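PDB 3UAO: putative isochorismatase from Bordetella bronchiseptica, which catalyses the hydrolysis of maleamate to maleate and ammonia, a step in the bacterial degradation of nicotinate (vitamin B3). Local coordinates for residues A[207-210]-A[211-215]. Sequence-based numbering, arbitrary orientation.
Sequences FDMR and QKYAA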
ATOM      1  N   PHE A 207      18.857 -17.363  -7.335  1.00 15.46           N
ATOM      2  CA  PHE A 207      18.234 -18.679  -7.277  1.00 15.45           C
ATOM      3  C   PHE A 207      16.804 -18.524  -6.796  1.00 15.16           C
ATOM      4  O   PHE A 207      15.866 -18.889  -7.502  1.00 14.96           O
ATOM      5  CB  PHE A 207      19.005 -19.637  -6.369  1.00 16.11           C
ATOM      6  CG  PHE A 207      18.339 -20.979  -6.215  1.00 19.09           C
ATOM      7  CD1 PHE A 207      18.539 -21.975  -7.146  1.00 21.47           C
ATOM      8  CD2 PHE A 207      17.465 -21.229  -5.167  1.00 19.85           C
ATOM      9  CE1 PHE A 207      17.895 -23.198  -7.013  1.00 22.13           C
ATOM     10  CE2 PHE A 207      16.835 -22.426  -5.054  1.00 19.95           C
ATOM     11  CZ  PHE A 207      17.053 -23.414  -5.974  1.00 21.47           C
ATOM     12  N   ASP A 208      16.627 -17.924  -5.620  1.00 14.95           N
ATOM     13  CA  ASP A 208      15.288 -17.699  -5.080  1.00 14.71           C
ATOM     14  C   ASP A 208      14.377 -17.090  -6.153  1.00 14.64           C
ATOM     15  O   ASP A 208      13.265 -17.589  -6.428  1.00 14.30           O
ATOM     16  CB  ASP A 208      15.347 -16.732  -3.910  1.00 15.22           C
ATOM     17  CG  ASP A 208      15.966 -17.322  -2.665  1.00 15.11           C
ATOM     18  OD1 ASP A 208      16.230 -18.551  -2.678  1.00 12.15           O
ATOM     19  OD2 ASP A 208      16.166 -16.530  -1.684  1.00 11.68           O
ATOM     20  N   MET A 209      14.868 -16.007  -6.757  1.00 14.04           N
ATOM     21  CA  MET A 209      14.079 -15.240  -7.706  1.00 13.45           C
ATOM     22  C   MET A 209      13.684 -16.049  -8.933  1.00 14.12           C
ATOM     23  O   MET A 209      12.503 -16.095  -9.301  1.00 14.08           O
ATOM     24  CB  MET A 209      14.814 -13.967  -8.077  1.00 13.56           C
ATOM     25  CG  MET A 209      14.696 -12.895  -6.972  1.00 13.36           C
ATOM     26  SD  MET A 209      15.288 -11.335  -7.570  1.00 14.37           S
ATOM     27  CE  MET A 209      17.072 -11.406  -7.273  1.00 10.28           C
ATOM     28  N   ARG A 210      14.649 -16.715  -9.552  1.00 14.60           N
ATOM     29  CA  ARG A 210      14.363 -17.679 -10.620  1.00 15.68           C
ATOM     30  C   ARG A 210      13.317 -18.731 -10.225  1.00 15.25           C
ATOM     31  O   ARG A 210      12.545 -19.185 -11.036  1.00 14.78           O
ATOM     32  CB  ARG A 210      15.649 -18.417 -10.950  1.00 17.68           C
ATOM     33  CG  ARG A 210      15.715 -19.139 -12.287  1.00 23.05           C
ATOM     34  CD  ARG A 210      17.152 -19.683 -12.524  1.00 31.17           C
ATOM     35  NE  ARG A 210      17.664 -20.651 -11.503  1.00 37.28           N
ATOM     36  CZ  ARG A 210      17.465 -21.989 -11.493  1.00 40.86           C
ATOM     37  NH1 ARG A 210      16.722 -22.604 -12.429  1.00 42.04           N
ATOM     38  NH2 ARG A 210      18.014 -22.730 -10.530  1.00 40.44           N
ATOM     39  N   GLN A 211      13.292 -19.133  -8.960  1.00 14.97           N
ATOM     40  CA  GLN A 211      12.494 -20.282  -8.580  1.00 14.79           C
ATOM     41  C   GLN A 211      11.075 -19.865  -8.367  1.00 14.37           C
ATOM     42  O   GLN A 211      10.177 -20.643  -8.563  1.00 15.06           O
ATOM     43  CB  GLN A 211      13.070 -20.904  -7.345  1.00 14.93           C
ATOM     44  CG  GLN A 211      13.122 -22.392  -7.296  1.00 17.91           C
ATOM     45  CD  GLN A 211      13.832 -23.093  -8.446  1.00 21.46           C
ATOM     46  OE1 GLN A 211      14.964 -22.768  -8.798  1.00 21.07           O
ATOM     47  NE2 GLN A 211      13.162 -24.093  -9.020  1.00 21.32           N
ATOM     48  N   LYS A 212      10.864 -18.595  -8.032  1.00 14.18           N
ATOM     49  CA  LYS A 212       9.620 -18.136  -7.429  1.00 12.78           C
ATOM     50  C   LYS A 212       9.006 -16.823  -7.960  1.00 12.75           C
ATOM     51  O   LYS A 212       7.801 -16.609  -7.839  1.00 14.63           O
ATOM     52  CB  LYS A 212       9.885 -17.964  -5.935  1.00 12.68           C
ATOM     53  CG  LYS A 212      10.136 -19.264  -5.134  1.00 11.45           C
ATOM     54  CD  LYS A 212      10.733 -18.926  -3.761  1.00 11.49           C
ATOM     55  CE  LYS A 212      11.032 -20.154  -2.909  1.00 11.55           C
ATOM     56  NZ  LYS A 212      11.580 -19.809  -1.571  1.00 11.29           N
ATOM     57  N   TYR A 213       9.801 -15.931  -8.510  1.00 11.68           N
ATOM     58  CA  TYR A 213       9.405 -14.535  -8.586  1.00 10.86           C
ATOM     59  C   TYR A 213       9.609 -13.824  -9.911  1.00 11.18           C
ATOM     60  O   TYR A 213       9.041 -12.743 -10.102  1.00 11.23           O
ATOM     61  CB  TYR A 213      10.180 -13.735  -7.556  1.00 10.75           C
ATOM     62  CG  TYR A 213      10.011 -14.179  -6.139  1.00 10.11           C
ATOM     63  CD1 TYR A 213       8.764 -14.470  -5.632  1.00 10.19           C
ATOM     64  CD2 TYR A 213      11.089 -14.274  -5.302  1.00 10.08           C
ATOM     65  CE1 TYR A 213       8.611 -14.889  -4.343  1.00 11.94           C
ATOM     66  CE2 TYR A 213      10.937 -14.677  -4.005  1.00 10.71           C
ATOM     67  CZ  TYR A 213       9.695 -14.974  -3.519  1.00 11.75           C
ATOM     68  OH  TYR A 213       9.515 -15.378  -2.191  1.00 15.83           O
ATOM     69  N   ALA A 214      10.425 -14.369 -10.806  1.00 11.51           N
ATOM     70  CA  ALA A 214      10.811 -13.604 -12.010  1.00 12.69           C
ATOM     71  C   ALA A 214      11.298 -14.484 -13.127  1.00 13.63           C
ATOM     72  O   ALA A 214      11.713 -15.617 -12.915  1.00 13.91           O
ATOM     73  CB  ALA A 214      11.882 -12.577 -11.681  1.00 12.05           C
ATOM     74  N   ALA A 215      11.212 -13.952 -14.332  1.00 14.83           N
ATOM     75  CA  ALA A 215      12.048 -14.457 -15.433  1.00 15.61           C
ATOM     76  C   ALA A 215      13.441 -13.842 -15.204  1.00 15.64           C
ATOM     77  O   ALA A 215      13.576 -12.671 -14.854  1.00 14.95           O
ATOM     78  CB  ALA A 215      11.471 -14.070 -16.802  1.00 14.97           C
TER
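The carbonyl oxygen M209 O gathers the backbone of the next turn. Y213 N reaches it at 2.8 Å in the carbonyl plane, with an N-H...O angle of 158°, whereas K212 N bonds at 3.2 Å from well above that plane; A214 N adds a weak third bond. Just before it, Q211 N is shared between F207 O and D208 O, both 3.0 Å away and each bond bent. Bonds of i+3 and i+4 type therefore mix along the residues that lead out of the helix. Among the side chains, Q211 folds at chi2 (55°), which helps bring OE1 over one face of the F207 ring, 3.5 Å from CE1, the amide and ring planes being 28° apart. The same oxygen sits above the R210 guanidinium plane, toward its rim and 3.5 Å from NH2; ring and guanidinium approach it from the same side. M209 CG packs against Y213 CD2 at 4.2 Å, and Y213 also rests on helix 174-182. D208 OD2 forms a salt bridge with R174 and is also hydrogen-bonded to N205 of the second subunit. This segment carries the chain from helix 199-212 to strand 215-217, outermost of the sheet within this chain, completing the last beta-alpha-beta crossover of the Rossmann-like isochorismatase fold.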